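Local coordinates for protein CT296 (Chlamydia trachomatis, PDB 3QH6) that is of unknown function but resembles Fe(II) 2-oxoglutarate-dependent enzymes in its structure, at residues H20-G25 against A122-F127; K33-E38 against L115-E120; R58-R63 against L92-W97; E102-D107 against A145-F150. All coordinates share one frame; numbering follows the deposited sequence.

Interaction 1 (H20-G25 against A122-F127)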
loop_
_atom_site.group_PDB
_atom_site.type_symbol
_atom_site.label_atom_id
_atom_site.label_comp_id
_atom_site.label_asym_id
_atom_site.label_seq_id
_atom_site.Cartn_x
_atom_site.Cartn_y
_atom_site.Cartn_z
ATOM N N HIS A 20 10.217 -3.252 7.392
ATOM C CA HIS A 20 9.466 -3.095 6.180
ATOM C C HIS A 20 9.646 -4.402 5.424
ATOM O O HIS A 20 10.563 -5.182 5.728
ATOM C CB HIS A 20 9.991 -1.932 5.308
ATOM C CG HIS A 20 11.383 -2.150 4.779
ATOM N ND1 HIS A 20 12.498 -1.557 5.344
ATOM C CD2 HIS A 20 11.841 -2.902 3.747
ATOM C CE1 HIS A 20 13.583 -1.949 4.686
ATOM N NE2 HIS A 20 13.209 -2.755 3.708
ATOM N N ILE A 21 8.796 -4.604 4.451
ATOM C CA ILE A 21 9.007 -5.709 3.494
ATOM C C ILE A 21 8.339 -5.340 2.186
ATOM O O ILE A 21 7.192 -4.852 2.156
ATOM C CB ILE A 21 8.464 -7.053 4.055
ATOM C CG1 ILE A 21 8.681 -8.179 3.053
ATOM C CG2 ILE A 21 6.970 -6.962 4.422
ATOM C CD1 ILE A 21 8.468 -9.610 3.649
ATOM N N LEU A 22 9.049 -5.580 1.091
ATOM C CA LEU A 22 8.569 -5.259 -0.252
ATOM C C LEU A 22 8.112 -6.513 -0.968
ATOM O O LEU A 22 8.868 -7.484 -1.011
ATOM C CB LEU A 22 9.763 -4.654 -1.041
ATOM C CG LEU A 22 9.488 -4.379 -2.530
ATOM C CD1 LEU A 22 8.331 -3.412 -2.702
ATOM C CD2 LEU A 22 10.733 -3.822 -3.238
ATOM N N PHE A 23 6.906 -6.499 -1.548
ATOM C CA PHE A 23 6.375 -7.664 -2.296
ATOM C C PHE A 23 6.122 -7.324 -3.741
ATOM O O PHE A 23 5.408 -6.361 -4.040
ATOM C CB PHE A 23 5.011 -8.128 -1.715
ATOM C CG PHE A 23 5.115 -8.856 -0.407
ATOM C CD1 PHE A 23 4.850 -8.223 0.785
ATOM C CD2 PHE A 23 5.460 -10.190 -0.378
ATOM C CE1 PHE A 23 4.956 -8.897 1.988
ATOM C CE2 PHE A 23 5.561 -10.848 0.824
ATOM C CZ PHE A 23 5.302 -10.216 1.988
ATOM N N GLU A 24 6.646 -8.148 -4.644
ATOM C CA GLU A 24 6.239 -8.095 -6.037
ATOM C C GLU A 24 4.845 -8.689 -6.180
ATOM O O GLU A 24 4.528 -9.684 -5.533
ATOM C CB GLU A 24 7.214 -8.905 -6.913
ATOM C CG GLU A 24 6.879 -8.820 -8.397
ATOM C CD GLU A 24 7.862 -9.571 -9.297
ATOM O OE1 GLU A 24 8.870 -10.119 -8.782
ATOM O OE2 GLU A 24 7.610 -9.598 -10.525
ATOM N N GLY A 25 4.037 -8.091 -7.046
ATOM C CA GLY A 25 2.705 -8.606 -7.359
ATOM C C GLY A 25 1.763 -8.706 -6.166
ATOM O O GLY A 25 1.012 -9.669 -6.027
ATOM N N ALA A 122 3.958 -1.522 -11.251
ATOM C CA ALA A 122 2.547 -1.546 -10.885
ATOM C C ALA A 122 2.234 -2.799 -10.055
ATOM O O ALA A 122 2.752 -3.870 -10.332
ATOM C CB ALA A 122 1.659 -1.495 -12.141
ATOM N N GLY A 123 1.385 -2.667 -9.039
ATOM C CA GLY A 123 1.019 -3.818 -8.218
ATOM C C GLY A 123 2.010 -4.219 -7.126
ATOM O O GLY A 123 1.637 -5.005 -6.249
ATOM N N TRP A 124 3.250 -3.721 -7.179
ATOM C CA TRP A 124 4.243 -3.941 -6.098
ATOM C C TRP A 124 3.798 -3.156 -4.860
ATOM O O TRP A 124 3.279 -2.054 -4.992
ATOM C CB TRP A 124 5.644 -3.466 -6.503
ATOM C CG TRP A 124 6.401 -4.348 -7.504
ATOM C CD1 TRP A 124 5.973 -4.762 -8.738
ATOM C CD2 TRP A 124 7.727 -4.869 -7.344
ATOM N NE1 TRP A 124 6.951 -5.520 -9.353
ATOM C CE2 TRP A 124 8.037 -5.600 -8.518
ATOM C CE3 TRP A 124 8.683 -4.796 -6.322
ATOM C CZ2 TRP A 124 9.267 -6.255 -8.691
ATOM C CZ3 TRP A 124 9.905 -5.450 -6.495
ATOM C CH2 TRP A 124 10.180 -6.175 -7.673
ATOM N N GLY A 125 3.951 -3.715 -3.669
ATOM C CA GLY A 125 3.610 -2.954 -2.470
ATOM C C GLY A 125 4.641 -3.119 -1.368
ATOM O O GLY A 125 5.274 -4.152 -1.247
ATOM N N LEU A 126 4.809 -2.077 -0.564
ATOM C CA LEU A 126 5.772 -2.067 0.532
ATOM C C LEU A 126 5.016 -1.885 1.839
ATOM O O LEU A 126 4.299 -0.888 1.978
ATOM C CB LEU A 126 6.786 -0.903 0.325
ATOM C CG LEU A 126 7.838 -0.626 1.423
ATOM C CD1 LEU A 126 8.842 -1.784 1.530
ATOM C CD2 LEU A 126 8.587 0.679 1.172
ATOM N N PHE A 127 5.111 -2.843 2.768
ATOM C CA PHE A 127 4.572 -2.632 4.109
ATOM C C PHE A 127 5.700 -2.008 4.927
ATOM O O PHE A 127 6.825 -2.482 4.856
ATOM C CB PHE A 127 4.214 -3.922 4.815
ATOM C CG PHE A 127 3.030 -4.660 4.206
ATOM C CD1 PHE A 127 3.213 -5.465 3.082
ATOM C CD2 PHE A 127 1.767 -4.579 4.799
ATOM C CE1 PHE A 127 2.144 -6.197 2.536
ATOM C CE2 PHE A 127 0.673 -5.302 4.254
ATOM C CZ PHE A 127 0.858 -6.092 3.127
#

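Interaction 2 (K33-E38 against L115-E120)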
loop_
_atom_site.group_PDB
_atom_site.type_symbol
_atom_site.label_atom_id
_atom_site.label_comp_id
_atom_site.label_asym_id
_atom_site.label_seq_id
_atom_site.Cartn_x
_atom_site.Cartn_y
_atom_site.Cartn_z
ATOM N N LYS A 33 -4.215 -0.183 -12.271
ATOM C CA LYS A 33 -4.385 0.748 -13.398
ATOM C C LYS A 33 -5.794 1.349 -13.481
ATOM O O LYS A 33 -5.955 2.519 -13.839
ATOM C CB LYS A 33 -4.096 0.040 -14.728
ATOM C CG LYS A 33 -2.755 -0.667 -14.794
ATOM C CD LYS A 33 -1.585 0.302 -14.699
ATOM C CE LYS A 33 -0.289 -0.379 -15.112
ATOM N NZ LYS A 33 -0.297 -0.739 -16.548
ATOM N N GLN A 34 -6.815 0.550 -13.178
ATOM C CA GLN A 34 -8.181 1.051 -13.180
ATOM C C GLN A 34 -8.334 2.153 -12.132
ATOM O O GLN A 34 -8.833 3.225 -12.431
ATOM C CB GLN A 34 -9.197 -0.082 -12.950
ATOM N N LEU A 35 -7.882 1.894 -10.907
ATOM C CA LEU A 35 -7.864 2.916 -9.850
ATOM C C LEU A 35 -7.120 4.191 -10.296
ATOM O O LEU A 35 -7.632 5.294 -10.166
ATOM C CB LEU A 35 -7.191 2.347 -8.581
ATOM C CG LEU A 35 -7.182 3.250 -7.341
ATOM C CD1 LEU A 35 -8.603 3.625 -6.952
ATOM C CD2 LEU A 35 -6.489 2.614 -6.160
ATOM N N GLU A 36 -5.912 4.037 -10.832
ATOM C CA GLU A 36 -5.159 5.183 -11.299
ATOM C C GLU A 36 -5.919 6.007 -12.365
ATOM O O GLU A 36 -5.849 7.248 -12.371
ATOM C CB GLU A 36 -3.788 4.771 -11.838
ATOM C CG GLU A 36 -2.893 6.020 -11.943
ATOM C CD GLU A 36 -1.661 5.833 -12.800
ATOM O OE1 GLU A 36 -0.573 6.269 -12.338
ATOM O OE2 GLU A 36 -1.790 5.272 -13.927
ATOM N N ALA A 37 -6.624 5.332 -13.266
ATOM C CA ALA A 37 -7.347 6.034 -14.327
ATOM C C ALA A 37 -8.500 6.839 -13.729
ATOM O O ALA A 37 -8.743 7.968 -14.134
ATOM C CB ALA A 37 -7.834 5.052 -15.397
ATOM N N GLU A 38 -9.183 6.278 -12.734
ATOM C CA GLU A 38 -10.244 6.999 -12.034
ATOM C C GLU A 38 -9.706 8.180 -11.240
ATOM O O GLU A 38 -10.361 9.222 -11.168
ATOM C CB GLU A 38 -11.041 6.062 -11.112
ATOM C CG GLU A 38 -11.660 4.870 -11.856
ATOM C CD GLU A 38 -12.968 4.369 -11.250
ATOM O OE1 GLU A 38 -13.716 5.166 -10.640
ATOM O OE2 GLU A 38 -13.256 3.160 -11.396
ATOM N N LEU A 115 1.453 1.240 -2.311
ATOM C CA LEU A 115 1.117 0.374 -3.437
ATOM C C LEU A 115 1.365 1.116 -4.732
ATOM O O LEU A 115 0.816 2.180 -4.945
ATOM C CB LEU A 115 -0.343 -0.027 -3.312
ATOM C CG LEU A 115 -0.931 -0.983 -4.338
ATOM C CD1 LEU A 115 -0.249 -2.358 -4.345
ATOM C CD2 LEU A 115 -2.373 -1.122 -3.983
ATOM N N CYS A 116 2.217 0.582 -5.590
ATOM C CA CYS A 116 2.507 1.264 -6.853
ATOM C C CYS A 116 1.355 0.987 -7.862
ATOM O O CYS A 116 0.901 -0.164 -7.987
ATOM C CB CYS A 116 3.869 0.835 -7.378
ATOM S SG CYS A 116 4.285 1.629 -8.937
ATOM N N LEU A 117 0.861 2.039 -8.533
ATOM C CA LEU A 117 -0.366 1.951 -9.344
ATOM C C LEU A 117 -0.081 1.795 -10.838
ATOM O O LEU A 117 -0.941 1.325 -11.580
ATOM C CB LEU A 117 -1.281 3.184 -9.138
ATOM C CG LEU A 117 -1.905 3.363 -7.749
ATOM C CD1 LEU A 117 -2.867 4.542 -7.744
ATOM C CD2 LEU A 117 -2.622 2.089 -7.291
ATOM N N SER A 118 1.105 2.209 -11.282
ATOM C CA SER A 118 1.396 2.219 -12.707
ATOM C C SER A 118 2.877 2.018 -13.024
ATOM O O SER A 118 3.742 2.061 -12.136
ATOM C CB SER A 118 0.922 3.538 -13.321
ATOM O OG SER A 118 1.722 4.619 -12.870
ATOM N N GLY A 119 3.153 1.796 -14.309
ATOM C CA GLY A 119 4.511 1.648 -14.787
ATOM C C GLY A 119 5.002 0.230 -14.589
ATOM O O GLY A 119 4.221 -0.669 -14.300
ATOM N N GLU A 120 6.311 0.049 -14.713
ATOM C CA GLU A 120 6.937 -1.257 -14.565
ATOM C C GLU A 120 6.572 -1.959 -13.259
ATOM O O GLU A 120 6.291 -3.156 -13.259
ATOM C CB GLU A 120 8.452 -1.111 -14.667
ATOM C CG GLU A 120 9.188 -2.424 -14.762
ATOM C CD GLU A 120 10.639 -2.237 -15.150
ATOM O OE1 GLU A 120 10.891 -1.923 -16.336
ATOM O OE2 GLU A 120 11.520 -2.390 -14.272
#

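Interaction 3 (R58-R63 against L92-W97)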
loop_
_atom_site.group_PDB
_atom_site.type_symbol
_atom_site.label_atom_id
_atom_site.label_comp_id
_atom_site.label_asym_id
_atom_site.label_seq_id
_atom_site.Cartn_x
_atom_site.Cartn_y
_atom_site.Cartn_z
ATOM N N ARG A 58 -5.589 15.229 -3.208
ATOM C CA ARG A 58 -4.998 13.901 -3.353
ATOM C C ARG A 58 -5.007 13.132 -2.023
ATOM O O ARG A 58 -4.517 12.017 -1.952
ATOM C CB ARG A 58 -3.557 14.021 -3.883
ATOM C CG ARG A 58 -3.499 14.257 -5.394
ATOM C CD ARG A 58 -2.099 14.185 -5.981
ATOM N NE ARG A 58 -1.283 15.324 -5.573
ATOM C CZ ARG A 58 -0.263 15.258 -4.719
ATOM N NH1 ARG A 58 0.097 14.102 -4.169
ATOM N NH2 ARG A 58 0.408 16.364 -4.415
ATOM N N GLU A 59 -5.563 13.738 -0.977
ATOM C CA GLU A 59 -5.671 13.101 0.338
ATOM C C GLU A 59 -7.006 12.362 0.518
ATOM O O GLU A 59 -8.054 12.834 0.092
ATOM C CB GLU A 59 -5.582 14.158 1.442
ATOM C CG GLU A 59 -4.231 14.768 1.624
ATOM C CD GLU A 59 -4.241 15.866 2.669
ATOM O OE1 GLU A 59 -5.101 16.767 2.547
ATOM O OE2 GLU A 59 -3.405 15.820 3.605
ATOM N N ASN A 60 -6.949 11.204 1.167
ATOM C CA ASN A 60 -8.130 10.413 1.490
ATOM C C ASN A 60 -8.992 10.181 0.263
ATOM O O ASN A 60 -10.204 10.423 0.268
ATOM C CB ASN A 60 -8.897 11.075 2.635
ATOM C CG ASN A 60 -8.048 11.175 3.898
ATOM O OD1 ASN A 60 -7.182 10.325 4.143
ATOM N ND2 ASN A 60 -8.268 12.227 4.691
ATOM N N VAL A 61 -8.369 9.699 -0.800
ATOM C CA VAL A 61 -9.137 9.418 -2.021
ATOM C C VAL A 61 -10.090 8.218 -1.864
ATOM O O VAL A 61 -10.993 8.048 -2.674
ATOM C CB VAL A 61 -8.220 9.239 -3.246
ATOM C CG1 VAL A 61 -7.482 10.553 -3.525
ATOM C CG2 VAL A 61 -7.237 8.079 -3.040
ATOM N N HIS A 62 -9.928 7.411 -0.812
ATOM C CA HIS A 62 -10.902 6.352 -0.564
ATOM C C HIS A 62 -12.280 6.909 -0.240
ATOM O O HIS A 62 -13.280 6.201 -0.390
ATOM C CB HIS A 62 -10.490 5.388 0.536
ATOM C CG HIS A 62 -10.533 5.969 1.913
ATOM N ND1 HIS A 62 -9.540 6.798 2.404
ATOM C CD2 HIS A 62 -11.433 5.829 2.912
ATOM C CE1 HIS A 62 -9.834 7.144 3.644
ATOM N NE2 HIS A 62 -10.986 6.583 3.970
ATOM N N ARG A 63 -12.368 8.158 0.217
ATOM C CA ARG A 63 -13.699 8.734 0.480
ATOM C C ARG A 63 -14.433 9.049 -0.831
ATOM O O ARG A 63 -15.639 9.327 -0.844
ATOM C CB ARG A 63 -13.567 10.015 1.322
ATOM C CG ARG A 63 -13.072 9.786 2.738
ATOM C CD ARG A 63 -13.001 11.114 3.503
ATOM N NE ARG A 63 -14.338 11.667 3.759
ATOM C CZ ARG A 63 -15.094 11.352 4.815
ATOM N NH1 ARG A 63 -14.650 10.490 5.723
ATOM N NH2 ARG A 63 -16.296 11.901 4.974
ATOM N N LEU A 92 -8.125 0.777 7.379
ATOM C CA LEU A 92 -7.654 1.942 6.644
ATOM C C LEU A 92 -8.220 3.209 7.273
ATOM O O LEU A 92 -9.432 3.313 7.434
ATOM C CB LEU A 92 -8.094 1.836 5.176
ATOM C CG LEU A 92 -7.639 2.981 4.280
ATOM C CD1 LEU A 92 -6.163 2.902 4.030
ATOM C CD2 LEU A 92 -8.399 2.960 2.928
ATOM N N VAL A 93 -7.356 4.171 7.621
ATOM C CA VAL A 93 -7.797 5.418 8.258
ATOM C C VAL A 93 -7.448 6.652 7.411
ATOM O O VAL A 93 -8.123 7.675 7.496
ATOM C CB VAL A 93 -7.221 5.576 9.698
ATOM C CG1 VAL A 93 -7.822 4.503 10.615
ATOM C CG2 VAL A 93 -5.647 5.537 9.713
ATOM N N ARG A 94 -6.394 6.568 6.606
ATOM C CA ARG A 94 -5.974 7.717 5.797
ATOM C C ARG A 94 -5.317 7.203 4.544
ATOM O O ARG A 94 -4.791 6.089 4.543
ATOM C CB ARG A 94 -4.941 8.567 6.569
ATOM C CG ARG A 94 -5.540 9.328 7.756
ATOM C CD ARG A 94 -4.444 10.153 8.490
ATOM N NE ARG A 94 -3.492 9.297 9.185
ATOM C CZ ARG A 94 -3.743 8.700 10.348
ATOM N NH1 ARG A 94 -4.925 8.857 10.921
ATOM N NH2 ARG A 94 -2.826 7.938 10.938
ATOM N N ASP A 95 -5.314 7.997 3.476
ATOM C CA ASP A 95 -4.514 7.621 2.316
ATOM C C ASP A 95 -4.005 8.861 1.562
ATOM O O ASP A 95 -4.419 9.978 1.840
ATOM C CB ASP A 95 -5.307 6.669 1.420
ATOM C CG ASP A 95 -6.323 7.371 0.586
ATOM O OD1 ASP A 95 -5.965 8.387 -0.049
ATOM O OD2 ASP A 95 -7.475 6.901 0.572
ATOM N N LEU A 96 -3.075 8.678 0.639
ATOM C CA LEU A 96 -2.597 9.813 -0.148
ATOM C C LEU A 96 -2.157 9.279 -1.490
ATOM O O LEU A 96 -1.374 8.335 -1.562
ATOM C CB LEU A 96 -1.410 10.505 0.547
ATOM C CG LEU A 96 -0.781 11.727 -0.144
ATOM C CD1 LEU A 96 -1.699 12.937 -0.154
ATOM C CD2 LEU A 96 0.546 12.114 0.506
ATOM N N TRP A 97 -2.639 9.882 -2.560
ATOM C CA TRP A 97 -2.200 9.483 -3.889
ATOM C C TRP A 97 -0.994 10.336 -4.245
ATOM O O TRP A 97 -1.096 11.548 -4.283
ATOM C CB TRP A 97 -3.340 9.752 -4.859
ATOM C CG TRP A 97 -3.001 9.418 -6.276
ATOM C CD1 TRP A 97 -2.272 8.370 -6.717
ATOM C CD2 TRP A 97 -3.417 10.151 -7.434
ATOM N NE1 TRP A 97 -2.203 8.397 -8.110
ATOM C CE2 TRP A 97 -2.897 9.488 -8.560
ATOM C CE3 TRP A 97 -4.176 11.313 -7.622
ATOM C CZ2 TRP A 97 -3.106 9.948 -9.855
ATOM C CZ3 TRP A 97 -4.378 11.770 -8.902
ATOM C CH2 TRP A 97 -3.844 11.084 -10.010
#

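Interaction 4 (E102-D107 against A145-F150)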
loop_
_atom_site.group_PDB
_atom_site.type_symbol
_atom_site.label_atom_id
_atom_site.label_comp_id
_atom_site.label_asym_id
_atom_site.label_seq_id
_atom_site.Cartn_x
_atom_site.Cartn_y
_atom_site.Cartn_z
ATOM N N GLU A 102 8.866 11.694 -2.159
ATOM C CA GLU A 102 9.128 12.751 -1.204
ATOM C C GLU A 102 7.838 13.241 -0.557
ATOM O O GLU A 102 7.860 13.945 0.462
ATOM C CB GLU A 102 9.822 13.920 -1.912
ATOM C CG GLU A 102 11.275 13.643 -2.315
ATOM C CD GLU A 102 11.406 12.774 -3.570
ATOM O OE1 GLU A 102 10.429 12.658 -4.346
ATOM O OE2 GLU A 102 12.497 12.200 -3.781
ATOM N N GLU A 103 6.710 12.865 -1.155
ATOM C CA GLU A 103 5.401 13.341 -0.706
ATOM C C GLU A 103 4.896 12.481 0.451
ATOM O O GLU A 103 3.945 12.832 1.162
ATOM C CB GLU A 103 4.427 13.342 -1.897
ATOM C CG GLU A 103 4.715 14.486 -2.885
ATOM C CD GLU A 103 3.921 14.398 -4.176
ATOM O OE1 GLU A 103 3.435 13.297 -4.520
ATOM O OE2 GLU A 103 3.786 15.441 -4.851
ATOM N N ILE A 104 5.568 11.364 0.666
ATOM C CA ILE A 104 5.193 10.425 1.713
ATOM C C ILE A 104 5.845 10.864 3.001
ATOM O O ILE A 104 7.035 10.602 3.222
ATOM C CB ILE A 104 5.714 9.011 1.379
ATOM C CG1 ILE A 104 5.244 8.591 -0.013
ATOM C CG2 ILE A 104 5.285 8.008 2.454
ATOM C CD1 ILE A 104 5.815 7.252 -0.454
ATOM N N LEU A 105 5.097 11.537 3.862
ATOM C CA LEU A 105 5.718 12.084 5.082
ATOM C C LEU A 105 5.462 11.162 6.269
ATOM O O LEU A 105 4.744 10.187 6.137
ATOM C CB LEU A 105 5.149 13.473 5.372
ATOM C CG LEU A 105 5.168 14.357 4.137
ATOM C CD1 LEU A 105 4.407 15.662 4.363
ATOM C CD2 LEU A 105 6.606 14.605 3.786
ATOM N N PHE A 106 6.034 11.470 7.431
ATOM C CA PHE A 106 5.813 10.639 8.612
ATOM C C PHE A 106 4.328 10.543 9.013
ATOM O O PHE A 106 3.604 11.541 9.035
ATOM C CB PHE A 106 6.644 11.183 9.815
ATOM C CG PHE A 106 6.445 10.387 11.091
ATOM C CD1 PHE A 106 7.046 9.156 11.243
ATOM C CD2 PHE A 106 5.674 10.871 12.135
ATOM C CE1 PHE A 106 6.866 8.413 12.399
ATOM C CE2 PHE A 106 5.504 10.130 13.293
ATOM C CZ PHE A 106 6.115 8.885 13.414
ATOM N N ASP A 107 3.901 9.333 9.373
ATOM C CA ASP A 107 2.576 9.096 9.935
ATOM C C ASP A 107 2.775 8.061 11.027
ATOM O O ASP A 107 3.529 7.107 10.850
ATOM C CB ASP A 107 1.626 8.564 8.830
ATOM C CG ASP A 107 0.182 8.427 9.295
ATOM O OD1 ASP A 107 -0.085 7.566 10.153
ATOM O OD2 ASP A 107 -0.705 9.128 8.748
ATOM N N ALA A 145 1.647 6.271 -7.071
ATOM C CA ALA A 145 1.467 5.274 -6.047
ATOM C C ALA A 145 0.451 5.803 -5.062
ATOM O O ALA A 145 0.110 6.992 -5.075
ATOM C CB ALA A 145 2.802 4.981 -5.355
ATOM N N ILE A 146 -0.052 4.921 -4.214
ATOM C CA ILE A 146 -0.962 5.362 -3.163
ATOM C C ILE A 146 -0.441 4.834 -1.831
ATOM O O ILE A 146 -0.035 3.677 -1.726
ATOM C CB ILE A 146 -2.444 4.942 -3.438
ATOM C CG1 ILE A 146 -3.393 5.552 -2.391
ATOM C CG2 ILE A 146 -2.642 3.393 -3.515
ATOM C CD1 ILE A 146 -4.850 5.338 -2.768
ATOM N N ILE A 147 -0.339 5.722 -0.840
ATOM C CA ILE A 147 0.082 5.303 0.475
ATOM C C ILE A 147 -1.169 5.114 1.309
ATOM O O ILE A 147 -2.063 5.954 1.307
ATOM C CB ILE A 147 1.059 6.317 1.143
ATOM C CG1 ILE A 147 1.468 5.794 2.516
ATOM C CG2 ILE A 147 0.457 7.722 1.236
ATOM C CD1 ILE A 147 2.648 4.809 2.443
ATOM N N LEU A 148 -1.228 3.982 1.992
ATOM C CA LEU A 148 -2.408 3.574 2.744
ATOM C C LEU A 148 -1.981 3.487 4.188
ATOM O O LEU A 148 -1.004 2.819 4.480
ATOM C CB LEU A 148 -2.841 2.175 2.278
ATOM C CG LEU A 148 -3.199 2.094 0.784
ATOM C CD1 LEU A 148 -3.318 0.633 0.354
ATOM C CD2 LEU A 148 -4.485 2.859 0.525
ATOM N N ARG A 149 -2.701 4.149 5.086
ATOM C CA ARG A 149 -2.330 4.146 6.481
ATOM C C ARG A 149 -3.278 3.266 7.263
ATOM O O ARG A 149 -4.480 3.517 7.273
ATOM C CB ARG A 149 -2.390 5.582 7.046
ATOM C CG ARG A 149 -1.684 6.644 6.213
ATOM C CD ARG A 149 -0.173 6.368 6.112
ATOM N NE ARG A 149 0.500 7.541 5.554
ATOM C CZ ARG A 149 1.807 7.719 5.523
ATOM N NH1 ARG A 149 2.605 6.794 6.032
ATOM N NH2 ARG A 149 2.315 8.844 5.004
ATOM N N PHE A 150 -2.747 2.320 8.039
ATOM C CA PHE A 150 -3.634 1.392 8.762
ATOM C C PHE A 150 -3.477 1.553 10.258
ATOM O O PHE A 150 -2.362 1.603 10.744
ATOM C CB PHE A 150 -3.334 -0.075 8.385
ATOM C CG PHE A 150 -3.667 -0.411 6.964
ATOM C CD1 PHE A 150 -4.941 -0.845 6.615
ATOM C CD2 PHE A 150 -2.732 -0.245 5.958
ATOM C CE1 PHE A 150 -5.262 -1.135 5.259
ATOM C CE2 PHE A 150 -3.057 -0.540 4.632
ATOM C CZ PHE A 150 -4.312 -0.974 4.293
HETATM O O HOH W 1 5.461 7.422 6.720
HETATM O O HOH W 2 2.025 11.919 4.222
#

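Interaction 1 (H20-G25 against A122-F127)
E24 lies across one face of the W124 indole. Its CB sits 3.9 Å from the centroid of the six-membered ring, close to the ring normal, a CH-pi contact. Its CG is 3.4 Å from W124 CE2 and rests nearer the rim. The chain of E24 is extended, with CG anti to the backbone N (chi1 -177°), and this carries it across the six-membered ring at a slant. The carboxylate ends 18° from parallel to the indole plane. L22 comes to the same indole from another side: its CD2 meets W124 CZ3 at the edge, at 3.7 Å. K121 makes a cation-pi contact with W124.

On the other face of the sheet F23 and F127 meet. F23 CD1 touches F127 CE1 at 3.8 Å, at the edge of the F127 ring. H11 packs edge-to-face with F23, while L80 and L84 of helix 77-85 pack on F127. I21 lies beside F127 and points the same way, its CG2 4.1 Å from F127 CB.

The backbones form an antiparallel ladder. I21 and F127 make one hydrogen-bonded pair, with I21 N 2.9 Å from F127 O. F23 and G125 make the next, and the bond from F23 N to G125 O is nearly straight (177°). L22 and L126 form the non-hydrogen-bonded pair between them.

Backbone bonds thus hold strand 20-23 at the sheet's edge, and apolar groups line both faces. I21 and F127 are buried on the face that meets helices 9-18 and 77-85; F23 is only partly so. W124 gives the chain leaving the strand an apolar surface.

Interaction 2 (K33-E38 against L115-E120)
K33 and L117 bring the two backbones closest, with 5.8 Å between K33 CA and L117 CA, where helix 29-42 passes the turn that follows strand 111-116.

L117 points its side chain toward the helix. Its CB meets E36 CB at 4.0 Å, and its CD2 meets L35 CD2 at 4.1 Å, the two leucines crossing at a slant. C32 and L39 of the same helix also touch L117, and V68 and I71 of helix 66-75 touch L35.

E36 carries the polar part. With CG anti to the backbone N (chi1 -164°) and the next bond extended, the side chain reaches over L117 to S118. S118 OG donates to E36 OE1 at 2.9 Å. It comes from the syn side but 35° out of the carboxylate plane. T144 makes further bonds to both residues: its OG1 to E36 OE1, and its backbone N to S118 OG.

K33 starts out directed away from the turn, then bends back. Its CD reaches 3.3 Å from L117 O, so methylene groups cover this carbonyl. L117 O is buried here and has no polar partner in the model.

G119 follows with a positive phi, which favours glycine. The contact joins a helix to the end of a sheet strand, which is consistent with the helix-backed major sheet of the double-stranded beta-helix in Fe(II) 2-oxoglutarate-dependent enzymes.

Interaction 3 (R58-R63 against L92-W97)
E59 forms a single beta bridge with L96, so the loop at 58-63 runs briefly along strand 91-98, an outermost strand of the sheet. On one side of the bridge W97 N donates to R58 O at 2.9 Å. On the other, N60 N donates to D95 O, and N60 OD1 accepts from D95 N at 3.1 Å.

D95 is the polar centre. With CG set between its backbone N and carbonyl carbon (chi1 78°), the carboxylate turns to the loop. OD1 accepts from V61 N at 2.8 Å. OD2 takes two bonds from H62: the backbone N uses its syn lone pair, while ND1, 2.8 Å away, comes from above the carboxylate plane. The imidazole stands 72° to the carboxylate. L92 CD2 lies over one face of this ring, 4.1 Å from its centroid.

The R58 and W97 side chains cross at about a right angle, with R58 CG 3.8 Å from W97 CE3. R58 NH1 donates to the backbone carbonyl W97 O at 2.8 Å, with the acceptor in the guanidinium plane.

One carboxylate therefore gathers two backbone N-H groups and an imidazole N-H. This fixes the start of the 3-10 segment 61-63 and sets the rotation of H62.

Interaction 4 (E102-D107 against A145-F150)
D107 CB sits over the centre of one face of the R149 guanidinium, 3.3 Å above the plane. I147 CG1 lies over the opposite face in one of two conformers, so that side is less certain. A water lies at the edge of the guanidinium, in its plane. It is held by L105 N, and its bond to R149 NH2 is weak.

The D107 carboxylate is turned only 21° from the guanidinium plane and lies above it, so no N-H points at it. D107 OD2 is 3.8 Å from R149 NE, a long salt bridge of charges alone. Its closer partner is R94 NE, which makes a salt bridge to the same oxygen. D107 CG is anti to its backbone N (chi1 -174°), which brings the carboxylate over R149 CG, CD and NE, D107 OD2 lying 3.7 Å from R149 CG.

R149 NH2 donates to L105 O at 3.0 Å. The bond is bent, and the oxygen is tilted 30° from the guanidinium plane. A second water donates to L105 O and accepts from R149 NH1. S112 OG also bonds R149 NH1. Beside this network I104 CG2 is 4.0 Å from R149 NH2.

The loop at 102-107 thus folds over the sheet face that carries I147 and R149. The family belongs to the cupin clan, so this face of the sheet probably corresponds to the inner face of the double-stranded beta-helix.

In the fold
All four contacts reach one antiparallel sheet. Interactions 1 and 3 lie at its two outermost strands and are partly buried. Interactions 2 and 4 are buried. Backbone bonds tie interactions 1 and 2 (strands 125-128 and 111-116) and interactions 2 and 4 (strands 111-116 and 145-151). Interactions 3 and 4 share a probable backbone bond from I147 N to L96 O and a salt bridge from R94 to D107. T144 serves W97 of interaction 3 and E36 of interaction 2. Chemistry follows place: strand pairing and aromatics in interaction 1, leucines with one polar tie in 2, a carboxylate gripping a loop in 3, and an arginine bonded to a loop carbonyl and to waters in 4.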